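Long-range contacts in iron uptake protein A2 (Synechocystis sp., PDB 2VOZ), which binds ferric iron in the periplasm, probably as a substrate-binding subunit of an ABC transporter that imports it: residues 79-84 and 272-277; 126-131 and 259-264; 158-163 and 195-200. All blocks are in the same frame, centred on the assembly; numbering follows the deposited sequence. Where two conformers were deposited one is given.

Contact 1: residues 79-84 and 272-277; sequences PGDILF and APNRDA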
ATOM      1  N   PRO B  79     -17.987  21.946   0.080  1.00 13.91           N
ATOM      2  CA  PRO B  79     -18.067  21.374  -1.255  1.00 13.87           C
ATOM      3  C   PRO B  79     -18.410  19.879  -1.240  1.00 13.29           C
ATOM      4  O   PRO B  79     -18.389  19.254  -2.287  1.00 12.47           O
ATOM      5  CB  PRO B  79     -16.649  21.565  -1.796  1.00 14.88           C
ATOM      6  CG  PRO B  79     -15.777  21.481  -0.631  1.00 15.96           C
ATOM      7  CD  PRO B  79     -16.593  22.020   0.558  1.00 14.55           C
ATOM      8  N   GLY B  80     -18.693  19.310  -0.063  1.00 13.15           N
ATOM      9  CA  GLY B  80     -18.992  17.871  -0.015  1.00 12.18           C
ATOM     10  C   GLY B  80     -20.255  17.610  -0.790  1.00 11.67           C
ATOM     11  O   GLY B  80     -21.225  18.368  -0.669  1.00 11.48           O
ATOM     12  N   ASP B  81     -20.247  16.545  -1.602  1.00 10.45           N
ATOM     13  CA  ASP B  81     -21.444  16.100  -2.296  1.00 10.68           C
ATOM     14  C   ASP B  81     -22.145  14.973  -1.541  1.00 10.61           C
ATOM     15  O   ASP B  81     -23.359  14.980  -1.381  1.00  9.78           O
ATOM     16  CB  ASP B  81     -21.090  15.639  -3.708  1.00 10.55           C
ATOM     17  CG  ASP B  81     -20.764  16.822  -4.623  1.00 12.83           C
ATOM     18  OD1 ASP B  81     -21.634  17.710  -4.688  1.00 16.66           O
ATOM     19  OD2 ASP B  81     -19.662  16.873  -5.241  1.00 15.64           O
ATOM     20  N   ILE B  82     -21.349  14.001  -1.112  1.00 10.61           N
ATOM     21  CA  ILE B  82     -21.882  12.809  -0.468  1.00 10.53           C
ATOM     22  C   ILE B  82     -21.057  12.530   0.778  1.00 10.20           C
ATOM     23  O   ILE B  82     -19.823  12.639   0.755  1.00 10.75           O
ATOM     24  CB  ILE B  82     -21.705  11.544  -1.370  1.00 10.79           C
ATOM     25  CG1 ILE B  82     -22.412  11.642  -2.728  1.00 13.73           C
ATOM     26  CG2 ILE B  82     -22.127  10.250  -0.610  1.00  8.08           C
ATOM     27  CD1 ILE B  82     -23.856  11.411  -2.680  1.00 16.64           C
ATOM     28  N   LEU B  83     -21.734  12.150   1.863  1.00  9.91           N
ATOM     29  CA  LEU B  83     -21.049  11.533   2.988  1.00  9.03           C
ATOM     30  C   LEU B  83     -21.465  10.076   3.018  1.00  9.49           C
ATOM     31  O   LEU B  83     -22.661   9.742   3.065  1.00  9.60           O
ATOM     32  CB  LEU B  83     -21.438  12.200   4.305  1.00  8.88           C
ATOM     33  CG  LEU B  83     -20.938  11.571   5.600  1.00  9.61           C
ATOM     34  CD1 LEU B  83     -19.384  11.665   5.677  1.00  8.59           C
ATOM     35  CD2 LEU B  83     -21.593  12.298   6.797  1.00 11.21           C
ATOM     36  N   PHE B  84     -20.456   9.243   2.971  1.00  9.37           N
ATOM     37  CA  PHE B  84     -20.628   7.804   3.081  1.00  9.50           C
ATOM     38  C   PHE B  84     -20.015   7.377   4.401  1.00  9.92           C
ATOM     39  O   PHE B  84     -18.831   7.672   4.684  1.00  8.92           O
ATOM     40  CB  PHE B  84     -19.914   7.068   1.944  1.00  9.19           C
ATOM     41  CG  PHE B  84     -20.220   5.603   1.948  1.00  9.44           C
ATOM     42  CD1 PHE B  84     -19.639   4.756   2.910  1.00 11.20           C
ATOM     43  CD2 PHE B  84     -21.165   5.101   1.086  1.00 10.46           C
ATOM     44  CE1 PHE B  84     -20.001   3.400   2.961  1.00 10.01           C
ATOM     45  CE2 PHE B  84     -21.543   3.737   1.125  1.00  9.64           C
ATOM     46  CZ  PHE B  84     -20.954   2.900   2.042  1.00 12.20           C
ATOM     47  N   ALA B 272     -24.676  20.373  -1.486  1.00 14.78           N
ATOM     48  CA  ALA B 272     -23.838  19.713  -2.489  1.00 14.08           C
ATOM     49  C   ALA B 272     -23.704  20.554  -3.763  1.00 14.02           C
ATOM     50  O   ALA B 272     -24.705  20.935  -4.380  1.00 13.92           O
ATOM     51  CB  ALA B 272     -24.390  18.340  -2.843  1.00 14.02           C
ATOM     52  N   PRO B 273     -22.467  20.855  -4.162  1.00 14.53           N
ATOM     53  CA  PRO B 273     -22.280  21.604  -5.415  1.00 15.94           C
ATOM     54  C   PRO B 273     -22.689  20.823  -6.669  1.00 17.40           C
ATOM     55  O   PRO B 273     -23.136  21.426  -7.657  1.00 18.16           O
ATOM     56  CB  PRO B 273     -20.775  21.891  -5.438  1.00 16.85           C
ATOM     57  CG  PRO B 273     -20.172  20.911  -4.563  1.00 16.39           C
ATOM     58  CD  PRO B 273     -21.195  20.641  -3.466  1.00 14.86           C
ATOM     59  N   ASN B 274     -22.539  19.497  -6.620  1.00 16.73           N
ATOM     60  CA  ASN B 274     -22.795  18.637  -7.774  1.00 17.33           C
ATOM     61  C   ASN B 274     -23.991  17.722  -7.474  1.00 16.87           C
ATOM     62  O   ASN B 274     -23.859  16.501  -7.451  1.00 15.99           O
ATOM     63  CB  ASN B 274     -21.558  17.761  -8.084  1.00 17.89           C
ATOM     64  CG  ASN B 274     -20.281  18.552  -8.309  1.00 19.72           C
ATOM     65  OD1 ASN B 274     -20.064  19.106  -9.392  1.00 22.91           O
ATOM     66  ND2 ASN B 274     -19.386  18.556  -7.303  1.00 18.47           N
ATOM     67  N   ARG B 275     -25.151  18.317  -7.224  1.00 16.72           N
ATOM     68  CA  ARG B 275     -26.283  17.586  -6.683  1.00 16.47           C
ATOM     69  C   ARG B 275     -26.760  16.468  -7.597  1.00 15.83           C
ATOM     70  O   ARG B 275     -27.005  15.342  -7.131  1.00 14.32           O
ATOM     71  CB  ARG B 275     -27.448  18.516  -6.356  1.00 17.51           C
ATOM     72  CG  ARG B 275     -28.594  17.820  -5.649  1.00 16.17           C
ATOM     73  CD  ARG B 275     -29.716  18.818  -5.446  1.00 21.44           C
ATOM     74  NE  ARG B 275     -30.746  18.257  -4.584  1.00 26.20           N
ATOM     75  CZ  ARG B 275     -31.809  17.595  -5.028  1.00 26.98           C
ATOM     76  NH1 ARG B 275     -32.693  17.102  -4.170  1.00 29.53           N
ATOM     77  NH2 ARG B 275     -31.983  17.427  -6.330  1.00 25.88           N
ATOM     78  N   ASP B 276     -26.950  16.787  -8.878  1.00 15.70           N
ATOM     79  CA  ASP B 276     -27.397  15.764  -9.817  1.00 16.32           C
ATOM     80  C   ASP B 276     -26.405  14.607  -9.943  1.00 14.59           C
ATOM     81  O   ASP B 276     -26.818  13.435  -9.990  1.00 14.39           O
ATOM     82  CB  ASP B 276     -27.686  16.399 -11.165  1.00 18.26           C
ATOM     83  CG  ASP B 276     -28.910  17.278 -11.128  1.00 21.85           C
ATOM     84  OD1 ASP B 276     -29.932  16.904 -10.492  1.00 28.61           O
ATOM     85  OD2 ASP B 276     -28.846  18.369 -11.720  1.00 28.91           O
ATOM     86  N   ALA B 277     -25.112  14.927  -9.988  1.00 12.77           N
ATOM     87  CA  ALA B 277     -24.082  13.884 -10.053  1.00 12.44           C
ATOM     88  C   ALA B 277     -24.091  13.058  -8.777  1.00 11.61           C
ATOM     89  O   ALA B 277     -23.857  11.841  -8.800  1.00 10.95           O
ATOM     90  CB  ALA B 277     -22.713  14.483 -10.314  1.00 13.82           C
TER

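Contact 2: residues 126-131 and 259-264; sequences FTQRAR and THVNVS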
ATOM      1  N   PHE B 126     -26.150   0.981   1.560  1.00  8.79           N
ATOM      2  CA  PHE B 126     -25.597   0.335   0.382  1.00  9.28           C
ATOM      3  C   PHE B 126     -24.958  -1.025   0.633  1.00  9.57           C
ATOM      4  O   PHE B 126     -24.807  -1.795  -0.317  1.00 10.37           O
ATOM      5  CB  PHE B 126     -24.650   1.274  -0.351  1.00  9.53           C
ATOM      6  CG  PHE B 126     -25.365   2.414  -0.964  1.00  9.73           C
ATOM      7  CD1 PHE B 126     -26.106   2.220  -2.157  1.00  8.85           C
ATOM      8  CD2 PHE B 126     -25.397   3.641  -0.334  1.00  9.05           C
ATOM      9  CE1 PHE B 126     -26.809   3.275  -2.732  1.00  9.43           C
ATOM     10  CE2 PHE B 126     -26.134   4.692  -0.877  1.00  8.49           C
ATOM     11  CZ  PHE B 126     -26.826   4.509  -2.081  1.00  8.80           C
ATOM     12  N   THR B 127     -24.557  -1.306   1.874  1.00  8.48           N
ATOM     13  CA  THR B 127     -24.188  -2.682   2.254  1.00  8.29           C
ATOM     14  C   THR B 127     -24.828  -2.948   3.590  1.00  7.81           C
ATOM     15  O   THR B 127     -25.247  -2.008   4.275  1.00  7.82           O
ATOM     16  CB  THR B 127     -22.646  -2.851   2.399  1.00  9.56           C
ATOM     17  OG1 THR B 127     -22.215  -2.082   3.518  1.00 13.02           O
ATOM     18  CG2 THR B 127     -21.951  -2.401   1.123  1.00 13.58           C
ATOM     19  N   GLN B 128     -24.882  -4.210   3.990  1.00  7.47           N
ATOM     20  CA  GLN B 128     -25.372  -4.539   5.304  1.00  7.86           C
ATOM     21  C   GLN B 128     -24.493  -5.596   5.965  1.00  8.47           C
ATOM     22  O   GLN B 128     -23.771  -6.338   5.294  1.00  8.71           O
ATOM     23  CB  GLN B 128     -26.850  -4.941   5.265  1.00 10.23           C
ATOM     24  CG  GLN B 128     -27.131  -6.153   4.515  1.00 10.67           C
ATOM     25  CD  GLN B 128     -28.639  -6.451   4.367  1.00 10.88           C
ATOM     26  OE1 GLN B 128     -29.415  -6.363   5.320  1.00 11.55           O
ATOM     27  NE2 GLN B 128     -29.037  -6.813   3.164  1.00 11.18           N
ATOM     28  N   ARG B 129     -24.454  -5.549   7.294  1.00  8.24           N
ATOM     29  CA  ARG B 129     -23.708  -6.507   8.100  1.00  6.87           C
ATOM     30  C   ARG B 129     -24.689  -6.989   9.158  1.00  7.42           C
ATOM     31  O   ARG B 129     -25.710  -6.332   9.409  1.00  9.41           O
ATOM     32  CB  ARG B 129     -22.481  -5.847   8.798  1.00  7.93           C
ATOM     33  CG  ARG B 129     -22.800  -4.620   9.702  1.00  7.20           C
ATOM     34  CD  ARG B 129     -22.782  -3.237   8.977  1.00 10.96           C
ATOM     35  NE  ARG B 129     -21.495  -3.002   8.327  1.00  8.28           N
ATOM     36  CZ  ARG B 129     -20.382  -2.616   8.982  1.00  9.98           C
ATOM     37  NH1 ARG B 129     -20.426  -2.380  10.290  1.00  9.98           N
ATOM     38  NH2 ARG B 129     -19.233  -2.497   8.337  1.00 10.52           N
ATOM     39  N   ALA B 130     -24.406  -8.133   9.743  1.00  7.24           N
ATOM     40  CA  ALA B 130     -25.266  -8.674  10.808  1.00  7.51           C
ATOM     41  C   ALA B 130     -24.461  -8.696  12.081  1.00  7.88           C
ATOM     42  O   ALA B 130     -23.261  -8.979  12.027  1.00  8.87           O
ATOM     43  CB  ALA B 130     -25.704 -10.127  10.434  1.00  9.02           C
ATOM     44  N   ARG B 131     -25.091  -8.399  13.218  1.00  8.86           N
ATOM     45  CA  ARG B 131     -24.403  -8.484  14.496  1.00  9.10           C
ATOM     46  C   ARG B 131     -24.831  -9.855  15.053  1.00  9.89           C
ATOM     47  O   ARG B 131     -25.989 -10.074  15.405  1.00 11.30           O
ATOM     48  CB  ARG B 131     -24.744  -7.300  15.433  1.00  8.32           C
ATOM     49  CG  ARG B 131     -23.761  -7.218  16.639  1.00  9.16           C
ATOM     50  CD  ARG B 131     -23.567  -5.765  17.033  1.00  8.53           C
ATOM     51  NE  ARG B 131     -22.533  -5.591  18.048  1.00  9.45           N
ATOM     52  CZ  ARG B 131     -21.214  -5.640  17.811  1.00  9.53           C
ATOM     53  NH1 ARG B 131     -20.749  -5.875  16.586  1.00  5.69           N
ATOM     54  NH2 ARG B 131     -20.350  -5.441  18.806  1.00 10.10           N
ATOM     55  N   THR B 259     -32.283 -11.528  12.567  1.00 10.09           N
ATOM     56  CA  THR B 259     -31.013 -11.124  13.133  1.00  9.31           C
ATOM     57  C   THR B 259     -30.906  -9.583  13.042  1.00  9.57           C
ATOM     58  O   THR B 259     -31.356  -8.973  12.093  1.00 10.04           O
ATOM     59  CB  THR B 259     -29.899 -11.748  12.259  1.00 10.21           C
ATOM     60  OG1 THR B 259     -30.027 -13.187  12.287  1.00 10.51           O
ATOM     61  CG2 THR B 259     -28.505 -11.301  12.752  1.00 10.25           C
ATOM     62  N   HIS B 260     -30.200  -8.979  13.980  1.00  8.90           N
ATOM     63  CA  HIS B 260     -30.019  -7.534  13.924  1.00  8.70           C
ATOM     64  C   HIS B 260     -29.113  -7.229  12.726  1.00  9.18           C
ATOM     65  O   HIS B 260     -28.044  -7.795  12.611  1.00  8.66           O
ATOM     66  CB  HIS B 260     -29.354  -7.064  15.211  1.00  9.47           C
ATOM     67  CG  HIS B 260     -28.898  -5.640  15.168  1.00  9.58           C
ATOM     68  ND1 HIS B 260     -29.764  -4.586  15.343  1.00 11.02           N
ATOM     69  CD2 HIS B 260     -27.669  -5.098  14.999  1.00  9.10           C
ATOM     70  CE1 HIS B 260     -29.084  -3.452  15.273  1.00 10.64           C
ATOM     71  NE2 HIS B 260     -27.809  -3.735  15.066  1.00 11.49           N
ATOM     72  N   VAL B 261     -29.573  -6.366  11.836  1.00  8.25           N
ATOM     73  CA  VAL B 261     -28.706  -5.925  10.736  1.00  9.22           C
ATOM     74  C   VAL B 261     -28.429  -4.421  10.872  1.00  8.64           C
ATOM     75  O   VAL B 261     -29.168  -3.678  11.571  1.00  9.28           O
ATOM     76  CB  VAL B 261     -29.275  -6.271   9.359  1.00 10.12           C
ATOM     77  CG1 VAL B 261     -29.301  -7.804   9.164  1.00 10.20           C
ATOM     78  CG2 VAL B 261     -30.665  -5.619   9.177  1.00  9.22           C
ATOM     79  N   ASN B 262     -27.331  -3.984  10.276  1.00  8.33           N
ATOM     80  CA  ASN B 262     -26.996  -2.582  10.245  1.00  7.64           C
ATOM     81  C   ASN B 262     -26.378  -2.331   8.872  1.00  8.31           C
ATOM     82  O   ASN B 262     -26.092  -3.282   8.151  1.00  8.63           O
ATOM     83  CB  ASN B 262     -26.005  -2.269  11.375  1.00  9.50           C
ATOM     84  CG  ASN B 262     -26.063  -0.831  11.804  1.00  8.29           C
ATOM     85  OD1 ASN B 262     -26.369   0.064  11.000  1.00 10.82           O
ATOM     86  ND2 ASN B 262     -25.743  -0.587  13.082  1.00  9.10           N
ATOM     87  N   VAL B 263     -26.217  -1.064   8.518  1.00  8.33           N
ATOM     88  CA  VAL B 263     -25.786  -0.722   7.170  1.00  8.63           C
ATOM     89  C   VAL B 263     -24.562   0.148   7.138  1.00  8.84           C
ATOM     90  O   VAL B 263     -24.248   0.832   8.118  1.00  9.32           O
ATOM     91  CB  VAL B 263     -26.930   0.001   6.360  1.00  8.67           C
ATOM     92  CG1 VAL B 263     -28.150  -0.894   6.204  1.00  9.48           C
ATOM     93  CG2 VAL B 263     -27.351   1.333   7.055  1.00 10.60           C
ATOM     94  N   SER B 264     -23.873   0.129   5.996  1.00  8.77           N
ATOM     95  CA  SER B 264     -23.040   1.276   5.630  0.70 10.36           C
ATOM     96  C   SER B 264     -23.796   1.986   4.516  1.00 10.35           C
ATOM     97  O   SER B 264     -24.514   1.346   3.687  1.00 10.06           O
ATOM     98  CB  SER B 264     -21.647   0.874   5.134  0.70 10.66           C
ATOM     99  OG  SER B 264     -21.723   0.305   3.868  0.70 15.54           O
TER

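Contact 3: residues 158-163 and 195-200; sequences GKILVR and GNFARQ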
ATOM      1  N   GLY B 158     -20.608 -15.241  33.655  1.00 10.69           N
ATOM      2  CA  GLY B 158     -19.157 -15.347  33.423  1.00 11.04           C
ATOM      3  C   GLY B 158     -18.786 -15.787  32.015  1.00 11.42           C
ATOM      4  O   GLY B 158     -17.628 -16.105  31.762  1.00 12.88           O
ATOM      5  N   LYS B 159     -19.739 -15.763  31.081  1.00 10.65           N
ATOM      6  CA  LYS B 159     -19.469 -16.326  29.754  1.00 10.58           C
ATOM      7  C   LYS B 159     -19.503 -15.351  28.560  1.00 10.63           C
ATOM      8  O   LYS B 159     -19.022 -15.701  27.476  1.00 11.55           O
ATOM      9  CB  LYS B 159     -20.396 -17.513  29.507  1.00 11.09           C
ATOM     10  CG  LYS B 159     -20.007 -18.739  30.330  1.00 13.28           C
ATOM     11  CD  LYS B 159     -20.968 -19.895  30.107  1.00 18.65           C
ATOM     12  CE  LYS B 159     -20.453 -21.113  30.860  1.00 20.69           C
ATOM     13  NZ  LYS B 159     -21.274 -22.342  30.638  1.00 26.01           N
ATOM     14  N   ILE B 160     -20.095 -14.177  28.742  1.00  9.04           N
ATOM     15  CA  ILE B 160     -20.358 -13.277  27.612  1.00  9.95           C
ATOM     16  C   ILE B 160     -19.229 -12.307  27.327  1.00  9.41           C
ATOM     17  O   ILE B 160     -18.707 -11.617  28.230  1.00  9.29           O
ATOM     18  CB  ILE B 160     -21.675 -12.504  27.837  1.00 10.21           C
ATOM     19  CG1 ILE B 160     -22.862 -13.488  28.067  1.00 11.52           C
ATOM     20  CG2 ILE B 160     -21.937 -11.519  26.669  1.00 11.51           C
ATOM     21  CD1 ILE B 160     -23.198 -14.473  26.914  1.00 13.23           C
ATOM     22  N   LEU B 161     -18.834 -12.226  26.053  1.00  8.07           N
ATOM     23  CA  LEU B 161     -17.811 -11.284  25.616  1.00  7.85           C
ATOM     24  C   LEU B 161     -18.351 -10.254  24.633  1.00  8.16           C
ATOM     25  O   LEU B 161     -18.928 -10.622  23.631  1.00  7.85           O
ATOM     26  CB  LEU B 161     -16.711 -12.034  24.897  1.00  8.28           C
ATOM     27  CG  LEU B 161     -15.941 -12.955  25.833  1.00  7.62           C
ATOM     28  CD1 LEU B 161     -15.321 -14.051  24.967  1.00  9.62           C
ATOM     29  CD2 LEU B 161     -14.863 -12.175  26.602  1.00 11.64           C
ATOM     30  N   VAL B 162     -18.182  -8.971  24.953  1.00  8.14           N
ATOM     31  CA  VAL B 162     -18.560  -7.903  24.026  0.50  7.81           C
ATOM     32  C   VAL B 162     -17.653  -6.705  24.234  1.00  9.33           C
ATOM     33  O   VAL B 162     -17.124  -6.522  25.345  1.00  8.62           O
ATOM     34  CB  VAL B 162     -20.056  -7.532  24.179  0.50  8.16           C
ATOM     35  CG1 VAL B 162     -20.318  -6.896  25.553  0.50  8.82           C
ATOM     36  CG2 VAL B 162     -20.516  -6.617  23.028  0.50  4.85           C
ATOM     37  N   ARG B 163     -17.471  -5.906  23.168  1.00  8.87           N
ATOM     38  CA  ARG B 163     -16.563  -4.755  23.263  1.00  9.40           C
ATOM     39  C   ARG B 163     -17.245  -3.620  24.047  1.00  9.56           C
ATOM     40  O   ARG B 163     -18.413  -3.724  24.405  1.00  8.99           O
ATOM     41  CB  ARG B 163     -16.134  -4.322  21.877  1.00  9.21           C
ATOM     42  CG  ARG B 163     -17.280  -3.712  21.077  1.00 10.74           C
ATOM     43  CD  ARG B 163     -16.873  -3.441  19.645  1.00  9.50           C
ATOM     44  NE  ARG B 163     -15.707  -2.562  19.519  1.00 11.00           N
ATOM     45  CZ  ARG B 163     -15.088  -2.369  18.359  1.00  9.67           C
ATOM     46  NH1 ARG B 163     -15.520  -3.010  17.274  1.00 13.11           N
ATOM     47  NH2 ARG B 163     -14.040  -1.549  18.290  1.00 12.55           N
ATOM     48  N   GLY B 195     -24.396  -8.395  33.725  1.00  9.95           N
ATOM     49  CA  GLY B 195     -24.165  -9.359  34.816  1.00  9.23           C
ATOM     50  C   GLY B 195     -23.516 -10.662  34.380  1.00 10.41           C
ATOM     51  O   GLY B 195     -22.977 -11.379  35.201  1.00 10.21           O
ATOM     52  N   ASN B 196     -23.626 -10.992  33.089  1.00  9.48           N
ATOM     53  CA  ASN B 196     -23.053 -12.210  32.537  1.00  9.17           C
ATOM     54  C   ASN B 196     -21.692 -12.025  31.810  1.00  9.17           C
ATOM     55  O   ASN B 196     -21.148 -13.007  31.245  1.00  8.56           O
ATOM     56  CB  ASN B 196     -24.070 -12.834  31.547  1.00  8.75           C
ATOM     57  CG  ASN B 196     -25.232 -13.523  32.253  1.00 10.53           C
ATOM     58  OD1 ASN B 196     -25.132 -13.825  33.439  1.00 12.70           O
ATOM     59  ND2 ASN B 196     -26.310 -13.803  31.524  1.00 12.17           N
ATOM     60  N   PHE B 197     -21.126 -10.828  31.854  1.00  9.39           N
ATOM     61  CA  PHE B 197     -19.875 -10.572  31.158  1.00  9.92           C
ATOM     62  C   PHE B 197     -18.795 -11.459  31.733  1.00 10.40           C
ATOM     63  O   PHE B 197     -18.677 -11.593  32.943  1.00  9.94           O
ATOM     64  CB  PHE B 197     -19.423  -9.121  31.315  1.00 10.00           C
ATOM     65  CG  PHE B 197     -20.160  -8.147  30.430  1.00  9.44           C
ATOM     66  CD1 PHE B 197     -21.075  -8.570  29.479  1.00  8.75           C
ATOM     67  CD2 PHE B 197     -19.917  -6.801  30.571  1.00 10.47           C
ATOM     68  CE1 PHE B 197     -21.753  -7.637  28.633  1.00 11.65           C
ATOM     69  CE2 PHE B 197     -20.578  -5.853  29.717  1.00  9.58           C
ATOM     70  CZ  PHE B 197     -21.495  -6.306  28.764  1.00 11.52           C
ATOM     71  N   ALA B 198     -18.015 -12.078  30.844  1.00 10.10           N
ATOM     72  CA  ALA B 198     -16.835 -12.833  31.239  1.00 10.44           C
ATOM     73  C   ALA B 198     -15.717 -11.958  31.811  1.00 11.44           C
ATOM     74  O   ALA B 198     -14.938 -12.421  32.630  1.00 12.15           O
ATOM     75  CB  ALA B 198     -16.325 -13.642  30.064  1.00 10.49           C
ATOM     76  N   ARG B 199     -15.642 -10.700  31.374  1.00 10.91           N
ATOM     77  CA  ARG B 199     -14.663  -9.729  31.877  1.00 10.92           C
ATOM     78  C   ARG B 199     -15.215  -8.373  31.496  1.00 10.66           C
ATOM     79  O   ARG B 199     -16.131  -8.281  30.675  1.00  9.76           O
ATOM     80  CB  ARG B 199     -13.305  -9.928  31.156  1.00 11.52           C
ATOM     81  CG  ARG B 199     -13.413  -9.637  29.647  1.00 10.55           C
ATOM     82  CD  ARG B 199     -12.066  -9.698  28.942  1.00 11.39           C
ATOM     83  NE  ARG B 199     -12.238  -9.456  27.497  1.00 11.56           N
ATOM     84  CZ  ARG B 199     -11.309  -9.758  26.593  1.00 14.43           C
ATOM     85  NH1 ARG B 199     -10.164 -10.336  26.976  1.00 17.08           N
ATOM     86  NH2 ARG B 199     -11.553  -9.536  25.316  1.00 13.20           N
ATOM     87  N   GLN B 200     -14.694  -7.320  32.096  1.00 11.91           N
ATOM     88  CA  GLN B 200     -15.111  -5.985  31.677  1.00 12.31           C
ATOM     89  C   GLN B 200     -14.696  -5.821  30.199  1.00 11.86           C
ATOM     90  O   GLN B 200     -13.632  -6.263  29.809  1.00 12.24           O
ATOM     91  CB  GLN B 200     -14.482  -4.901  32.554  1.00 13.33           C
ATOM     92  CG  GLN B 200     -15.014  -4.896  33.983  1.00 16.52           C
ATOM     93  CD  GLN B 200     -16.346  -4.190  34.125  1.00 21.41           C
ATOM     94  OE1 GLN B 200     -16.781  -3.884  35.244  1.00 26.84           O
ATOM     95  NE2 GLN B 200     -16.975  -3.871  33.009  1.00 23.05           N
TER
HETATM   96  O   HOH W   1     -20.468 -12.593  34.728  1.00 12.13           O
HETATM   97  O   HOH W   2     -14.459  -8.191  26.397  1.00 13.98           O
HETATM   98  O   HOH W   3     -16.889  -8.509  27.867  1.00 14.60           O

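Contact 1: residues 79-84 and 272-277
D81 meets N274 with both oxygens of its carboxylate, a two-point grip that ties the start of a strand to the start of a helix. The backbone N of N274 donates to D81 OD1 at 2.8 Å, and N274 ND2 reaches D81 OD2 at 2.7 Å. Both donors arrive on the syn side, each somewhat out of the carboxylate plane. With CG anti to its carbonyl carbon (chi1 -73°), D81 swings the carboxylate over to N274. The two flat groups are not coplanar: the amide is turned 61° from the carboxylate, yet OD2 still lies close to the amide plane. N274 holds the N-cap position of helix 275-285, but its side chain makes no capping bond.

Around this pair the turn fits closely. P273 brings CD to 3.2 Å from D81 OD1, while P273 CG rests 3.3 Å from P79 O. The methyl of A272 touches D81 OD1 as well, and A272 CA points a C-H at G80 O, 3.5 Å away. In a second shell, N37 donates its ND2 to P79 O and its backbone N to D81 OD2; this N-H and the two from N274 would probably favour a charged carboxylate.

Strand 82-86, which D81 leads into, runs between strands 35-40 and 261-268, while the side chain of A277 in helix 275-285 rests on I36 of strand 35-40.

Contact 2: residues 126-131 and 259-264
F126 and T127 both turn their backbone N-H groups to the carbonyl of S264, the signature of a classic beta bulge: F126 N lies 2.7 Å from S264 O, and T127 N a longer 3.2 Å. Beyond the bulge follows a regular antiparallel ladder. R129 and N262 form a hydrogen-bonded pair, with R129 N to N262 O at 2.9 Å and a return bond from N262 N to R129 O, and R131 N continues the series to H260 O at 3.1 Å. Between these rungs, C-H groups of Q128, A130, V261 and V263 point at carbonyls of the opposite strand. The N-to-C directions of strand segments 126-131 and 261-264 are 147° apart, antiparallel with a marked twist. Such a pair of extended strands passing between two lobes is consistent with the hinge of the periplasmic binding protein fold, and here it borders the iron site: R129 packs against Y225 and R131 against Y169, both iron-binding residues.

Among polar side chains, N262 OD1 accepts V263 N at 2.7 Å in its carbonyl plane, on a lone pair, and also receives A88 N. The guanidinium of R129 pairs with E300, that of R131 with D205.

Van der Waals contacts fill the remainder. With CG set between its backbone N and carbonyl carbon (chi1 56°) and the chain bent twice beyond, R129 lays CD 3.4 Å from N262 O. R131 CB meets the ring edge of H260 at CD2, 3.7 Å away, and A130 CB touches T259 CG2 at 3.8 Å.

Contact 3: residues 158-163 and 195-200
The F197 ring and the R199 guanidinium are the flat groups that meet the strand segment. V162 CG1 approaches the ring obliquely, 3.5 Å from F197 CZ, although V162 was modelled in two conformers and this touch is therefore less certain. I160 CG2 comes to F197 CD1 at 4.2 Å, a water hangs over one face toward the rim, and W345 packs with the ring edge-to-face. A chi2 of -6° leaves CD1 nearly eclipsed with CA, which brings the CD1 side of the ring round to I160. Replacing F197 with an alanine is likely to leave a gap beside I160 and W345 without its edge-to-face partner.

The guanidinium of R199 has L161 CD2 over one face, 3.9 Å from NE, and a second water in plane at its edge, accepting from R199 NE at 2.8 Å. Its NH2 forms a salt bridge with E69 of the second subunit, so the group also takes part in a contact between subunits.

Beneath the side chains lies a single backbone bridge between I160 and F197. I160 N donates to N196 O at 3.0 Å, with a weak addition from K159 N, and A198 N answers to I160 O at 2.7 Å, nearly straight. The water over the ring face also accepts from V162 N and appears to donate to R199 O at 2.9 Å, though it has other acceptors in reach; a third takes the N-H of G158 and donates to G195 O and F197 O. N196 is fixed in turn by ND2, which bonds to L151 O and D153 O.

This is packing set back from the iron site, the side chain of V162 about 8 Å from that of Y169. The bridge joins the loop between helices 183-195 and 205-213 to strand 160-161, which runs parallel to strand 219-223, while helix 205-213 covers L161.

Read from the N terminus, the chain lays down 79-84, then 126-131 and 158-163; the partners return in reverse order. Contact 3 closes the shortest loop, at 195-200, joining strand 160-161 to the loop after helix 183-195. Contact 2 closes next, at 259-264, pairing strands 124-136 and 261-268 and enclosing contact 3. Contact 1 closes last, around both, joining strand 82-86 to helix 275-285, so the three loops nest and none cross. All three reach one mixed sheet. F84 of contact 1 packs on F126 of contact 2, and R131 of contact 2 on R163 of contact 3. Contacts 1 and 3, centres about 43 Å apart, lie on opposite sides of the chain's centre.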